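Local atomic coordinates of pumilio domain-containing protein C56F2.08c (Schizosaccharomyces pombe, PDB entry 6NX5), a protein that probably binds AU-rich regions in the 3' untranslated regions of mRNAs, the piece described here being its N-terminal RNA recognition motif (RRM) domain. Residues H21-A26 and P63-H68; E47-A52 and V73-P78. All coordinates share one frame; numbering follows the deposited sequence.

Interaction 1. Residues H21-A26 and P63-H68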
loop_
_atom_site.group_PDB
_atom_site.type_symbol
_atom_site.label_atom_id
_atom_site.label_comp_id
_atom_site.label_asym_id
_atom_site.label_seq_id
_atom_site.Cartn_x
_atom_site.Cartn_y
_atom_site.Cartn_z
ATOM N N HIS A 21 -2.977 -4.433 -14.091
ATOM C CA HIS A 21 -4.427 -4.519 -14.270
ATOM C C HIS A 21 -4.810 -5.789 -15.010
ATOM O O HIS A 21 -5.745 -6.496 -14.614
ATOM C CB HIS A 21 -4.963 -3.291 -15.011
ATOM C CG HIS A 21 -6.454 -3.279 -15.146
ATOM N ND1 HIS A 21 -7.129 -4.166 -15.955
ATOM C CD2 HIS A 21 -7.401 -2.510 -14.556
ATOM C CE1 HIS A 21 -8.425 -3.920 -15.888
ATOM N NE2 HIS A 21 -8.616 -2.923 -15.044
ATOM N N ALA A 22 -4.104 -6.088 -16.101
ATOM C CA ALA A 22 -4.377 -7.309 -16.844
ATOM C C ALA A 22 -4.325 -8.535 -15.941
ATOM O O ALA A 22 -5.215 -9.391 -15.989
ATOM C CB ALA A 22 -3.379 -7.443 -17.998
ATOM N N LEU A 23 -3.309 -8.615 -15.084
ATOM C CA LEU A 23 -3.146 -9.786 -14.231
ATOM C C LEU A 23 -4.227 -9.856 -13.160
ATOM O O LEU A 23 -4.791 -10.926 -12.904
ATOM C CB LEU A 23 -1.761 -9.765 -13.589
ATOM C CG LEU A 23 -1.450 -10.806 -12.518
ATOM C CD1 LEU A 23 -1.185 -12.159 -13.156
ATOM C CD2 LEU A 23 -0.258 -10.352 -11.694
ATOM N N PHE A 24 -4.541 -8.732 -12.523
ATOM C CA PHE A 24 -5.461 -8.808 -11.396
ATOM C C PHE A 24 -6.927 -8.792 -11.822
ATOM O O PHE A 24 -7.793 -9.187 -11.033
ATOM C CB PHE A 24 -5.150 -7.679 -10.405
ATOM C CG PHE A 24 -3.993 -7.994 -9.504
ATOM C CD1 PHE A 24 -4.215 -8.524 -8.235
ATOM C CD2 PHE A 24 -2.687 -7.803 -9.926
ATOM C CE1 PHE A 24 -3.165 -8.826 -7.399
ATOM C CE2 PHE A 24 -1.622 -8.135 -9.105
ATOM C CZ PHE A 24 -1.865 -8.643 -7.834
ATOM N N SER A 25 -7.229 -8.396 -13.060
ATOM C CA SER A 25 -8.612 -8.448 -13.523
ATOM C C SER A 25 -9.137 -9.869 -13.696
ATOM O O SER A 25 -10.343 -10.038 -13.892
ATOM C CB SER A 25 -8.764 -7.686 -14.840
ATOM O OG SER A 25 -8.548 -6.302 -14.655
ATOM N N ALA A 26 -8.280 -10.890 -13.621
ATOM C CA ALA A 26 -8.779 -12.256 -13.660
ATOM C C ALA A 26 -9.680 -12.581 -12.474
ATOM O O ALA A 26 -10.484 -13.512 -12.564
ATOM C CB ALA A 26 -7.619 -13.249 -13.699
ATOM N N PRO A 63 5.150 -17.780 -9.088
ATOM C CA PRO A 63 5.904 -17.199 -10.205
ATOM C C PRO A 63 5.008 -17.004 -11.416
ATOM O O PRO A 63 5.000 -17.838 -12.328
ATOM C CB PRO A 63 7.007 -18.235 -10.475
ATOM C CG PRO A 63 6.933 -19.227 -9.314
ATOM C CD PRO A 63 5.522 -19.177 -8.826
ATOM N N VAL A 64 4.238 -15.908 -11.437
ATOM C CA VAL A 64 3.264 -15.702 -12.506
ATOM C C VAL A 64 3.857 -15.024 -13.728
ATOM O O VAL A 64 3.194 -14.976 -14.776
ATOM C CB VAL A 64 2.058 -14.886 -11.996
ATOM C CG1 VAL A 64 1.501 -15.520 -10.752
ATOM C CG2 VAL A 64 2.460 -13.461 -11.715
ATOM N N PHE A 65 5.080 -14.511 -13.635
ATOM C CA PHE A 65 5.782 -13.893 -14.748
ATOM C C PHE A 65 6.918 -14.803 -15.190
ATOM O O PHE A 65 7.483 -15.548 -14.384
ATOM C CB PHE A 65 6.348 -12.521 -14.365
ATOM C CG PHE A 65 5.296 -11.498 -14.020
ATOM C CD1 PHE A 65 4.926 -11.287 -12.702
ATOM C CD2 PHE A 65 4.699 -10.734 -15.011
ATOM C CE1 PHE A 65 3.955 -10.345 -12.373
ATOM C CE2 PHE A 65 3.732 -9.781 -14.686
ATOM C CZ PHE A 65 3.368 -9.590 -13.369
ATOM N N GLU A 66 7.245 -14.745 -16.477
ATOM C CA GLU A 66 8.304 -15.600 -16.993
ATOM C C GLU A 66 9.663 -15.150 -16.480
ATOM O O GLU A 66 9.935 -13.951 -16.362
ATOM C CB GLU A 66 8.308 -15.605 -18.517
ATOM C CG GLU A 66 9.248 -16.672 -19.068
ATOM C CD GLU A 66 9.357 -16.662 -20.579
ATOM O OE1 GLU A 66 8.775 -15.763 -21.221
ATOM O OE2 GLU A 66 10.032 -17.561 -21.122
ATOM N N ASN A 67 10.523 -16.132 -16.175
ATOM C CA ASN A 67 11.916 -15.905 -15.785
ATOM C C ASN A 67 12.039 -15.010 -14.562
ATOM O O ASN A 67 12.995 -14.241 -14.424
ATOM C CB ASN A 67 12.727 -15.344 -16.951
ATOM C CG ASN A 67 13.152 -16.422 -17.896
ATOM O OD1 ASN A 67 13.532 -17.508 -17.464
ATOM N ND2 ASN A 67 13.053 -16.154 -19.194
ATOM N N HIS A 68 11.073 -15.120 -13.660
ATOM C CA HIS A 68 11.059 -14.335 -12.444
ATOM C C HIS A 68 10.538 -15.204 -11.313
ATOM O O HIS A 68 9.694 -16.081 -11.521
ATOM C CB HIS A 68 10.196 -13.081 -12.619
ATOM C CG HIS A 68 10.155 -12.205 -11.412
ATOM N ND1 HIS A 68 11.293 -11.729 -10.799
ATOM C CD2 HIS A 68 9.110 -11.711 -10.705
ATOM C CE1 HIS A 68 10.949 -10.981 -9.762
ATOM N NE2 HIS A 68 9.631 -10.956 -9.685
#

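Interaction 2. Residues E47-A52 and V73-P78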
loop_
_atom_site.group_PDB
_atom_site.type_symbol
_atom_site.label_atom_id
_atom_site.label_comp_id
_atom_site.label_asym_id
_atom_site.label_seq_id
_atom_site.Cartn_x
_atom_site.Cartn_y
_atom_site.Cartn_z
ATOM N N GLU A 47 -13.243 -3.352 -4.768
ATOM C CA GLU A 47 -14.327 -2.993 -3.863
ATOM C C GLU A 47 -14.744 -4.184 -3.002
ATOM O O GLU A 47 -15.023 -4.020 -1.810
ATOM C CB GLU A 47 -15.523 -2.441 -4.645
ATOM C CG GLU A 47 -16.574 -1.761 -3.783
ATOM C CD GLU A 47 -16.199 -0.341 -3.383
ATOM O OE1 GLU A 47 -17.078 0.545 -3.442
ATOM O OE2 GLU A 47 -15.029 -0.111 -3.006
ATOM N N SER A 48 -14.745 -5.399 -3.564
ATOM C CA SER A 48 -15.209 -6.595 -2.852
ATOM C C SER A 48 -14.078 -7.322 -2.150
ATOM O O SER A 48 -13.079 -7.692 -2.784
ATOM C CB SER A 48 -15.909 -7.588 -3.789
ATOM O OG SER A 48 -16.867 -6.937 -4.604
ATOM N N LEU A 49 -14.265 -7.551 -0.841
ATOM C CA LEU A 49 -13.317 -8.338 -0.061
ATOM C C LEU A 49 -13.121 -9.725 -0.644
ATOM O O LEU A 49 -11.986 -10.208 -0.728
ATOM C CB LEU A 49 -13.792 -8.434 1.387
ATOM C CG LEU A 49 -12.998 -9.387 2.270
ATOM C CD1 LEU A 49 -11.567 -8.926 2.424
ATOM C CD2 LEU A 49 -13.698 -9.450 3.623
ATOM N N SER A 50 -14.206 -10.386 -1.069
ATOM C CA SER A 50 -14.017 -11.750 -1.554
ATOM C C SER A 50 -13.172 -11.780 -2.832
ATOM O O SER A 50 -12.384 -12.716 -3.019
ATOM C CB SER A 50 -15.364 -12.455 -1.755
ATOM O OG SER A 50 -16.200 -11.756 -2.639
ATOM N N SER A 51 -13.283 -10.770 -3.703
ATOM C CA SER A 51 -12.386 -10.705 -4.863
ATOM C C SER A 51 -10.931 -10.572 -4.425
ATOM O O SER A 51 -10.039 -11.245 -4.969
ATOM C CB SER A 51 -12.753 -9.538 -5.791
ATOM O OG SER A 51 -14.070 -9.642 -6.304
ATOM N N ALA A 52 -10.667 -9.703 -3.446
ATOM C CA ALA A 52 -9.292 -9.519 -2.978
ATOM C C ALA A 52 -8.724 -10.798 -2.368
ATOM O O ALA A 52 -7.542 -11.109 -2.569
ATOM C CB ALA A 52 -9.218 -8.368 -1.966
ATOM N N VAL A 73 1.831 -11.137 -2.604
ATOM C CA VAL A 73 0.579 -10.382 -2.512
ATOM C C VAL A 73 0.087 -10.453 -1.074
ATOM O O VAL A 73 -0.145 -11.550 -0.551
ATOM C CB VAL A 73 -0.498 -10.909 -3.477
ATOM C CG1 VAL A 73 -1.782 -10.062 -3.353
ATOM C CG2 VAL A 73 0.026 -10.914 -4.930
ATOM N N MET A 74 -0.102 -9.283 -0.449
ATOM C CA MET A 74 -0.536 -9.194 0.938
ATOM C C MET A 74 -1.842 -8.422 0.996
ATOM O O MET A 74 -1.932 -7.303 0.473
ATOM C CB MET A 74 0.528 -8.527 1.801
ATOM C CG MET A 74 1.816 -9.323 1.880
ATOM S SD MET A 74 3.308 -8.302 1.969
ATOM C CE MET A 74 2.952 -7.278 3.396
ATOM N N LEU A 75 -2.846 -9.027 1.606
ATOM C CA LEU A 75 -4.133 -8.371 1.794
ATOM C C LEU A 75 -4.093 -7.536 3.065
ATOM O O LEU A 75 -3.884 -8.073 4.161
ATOM C CB LEU A 75 -5.228 -9.437 1.851
ATOM C CG LEU A 75 -6.618 -9.006 2.274
ATOM C CD1 LEU A 75 -7.173 -7.966 1.315
ATOM C CD2 LEU A 75 -7.500 -10.250 2.306
ATOM N N ALA A 76 -4.341 -6.229 2.932
ATOM C CA ALA A 76 -4.399 -5.395 4.121
ATOM C C ALA A 76 -5.678 -5.696 4.894
ATOM O O ALA A 76 -6.640 -6.259 4.365
ATOM C CB ALA A 76 -4.361 -3.903 3.757
ATOM N N LYS A 77 -5.679 -5.318 6.171
ATOM C CA LYS A 77 -6.879 -5.376 6.971
ATOM C C LYS A 77 -7.869 -4.317 6.486
ATOM O O LYS A 77 -7.482 -3.367 5.796
ATOM C CB LYS A 77 -6.536 -5.133 8.443
ATOM C CG LYS A 77 -6.012 -6.375 9.168
ATOM C CD LYS A 77 -5.706 -6.043 10.612
ATOM C CE LYS A 77 -4.352 -5.348 10.736
ATOM N NZ LYS A 77 -4.221 -4.618 12.024
ATOM N N PRO A 78 -9.157 -4.490 6.774
ATOM C CA PRO A 78 -10.119 -3.429 6.467
ATOM C C PRO A 78 -9.669 -2.092 7.038
ATOM O O PRO A 78 -9.081 -2.007 8.121
ATOM C CB PRO A 78 -11.419 -3.922 7.110
ATOM C CG PRO A 78 -11.261 -5.409 7.229
ATOM C CD PRO A 78 -9.786 -5.624 7.475
#

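Interaction 1. Residues H21-A26 and P63-H68
Leu23 reaches out from helix 17-24 and overlaps Val64 and the far end of the Phe65 ring, the three side chains making the whole contact. Its CG lies anti to the backbone N (chi1 172°), which carries both methyls across to the facing loop. CD2 does most of the touching: it meets CG2 of Val64 at 4.1 Å and also stands 4.1 Å from CZ of Phe65, approaching that ring obliquely. CD1 adds a second touch on the same Val64 methyl, so that CG2 of Val64 packs against the fork of the leucine. The two aliphatic side chains cross at about a right angle. The first bond of the Phe65 side chain does not aim at the helix, but the ring's far end comes near enough for CZ to meet Leu23. No hydrogen bond spans the two segments, and the buried area is small, 103 Å² in all. Leu59 of helix 49-59 touches both Leu23 and Val64, while Pro12 lies against Phe65. The contact joins the C-terminal part of the first helix to the loop that leads from the second helix to strand 72-75, at the surface of the βαββαβ fold of an RRM.

Interaction 2. Residues E47-A52 and V73-P78
Apolar contacts between Leu75 and two residues of the opening turn of helix 49-59, Leu49 and Ala52, account for the joining of these segments. The tighter one is Ala52 CB against CD1 of Leu75, at 3.9 Å; both side chains leave their backbones toward the opposite segment, and the CA atoms of Ala52 and Leu75 are 7.1 Å apart, a close approach consistent with the small alanine side chain. The other branch of the leucine, CD2, faces CD1 of Leu49 at 4.3 Å, a looser touch nearer the surface. With CG of Leu75 anti to its amide nitrogen (chi1 170°), the fork reaches up to the helix, one methyl for each partner. Together these contacts bury 130 Å². Hydrogen bonding across the segments is absent; within 47-52, Ala52 N bonds to the backbone O of Ser48, the N-cap residue, at 3.2 Å, as in the first turn of a helix. On the strand side, Lys77 forms a salt bridge with Asp39 of the second subunit. Leu6 of strand 4-9 and Ile53 and Arg56 of helix 49-59 also touch Leu75, which thus projects from strand 72-75 into the layer between the sheet, where strand 4-9 is its neighbour, and the second helix packed over it.

From the N terminus the chain runs through strand 4-9 into helix 17-24, whose C-terminal part supplies the first half of interaction 1. It then forms strands 30-35 and 42-46 and enters helix 49-59, the start of which opens interaction 2. The loop 63-68 returns to the first helix and closes interaction 1 across 36 intervening residues; strand 72-75 closes interaction 2 after a shorter span of 20. The segments alternate, so the two loops cross. Their centres lie 18 Å apart, on opposite sides of the chain's centre, yet Phe24 CZ packs on Val73 CG2 at 4.1 Å, linking the first helix with strand 72-75. Together they tie both helices to the C-terminal part of the RRM.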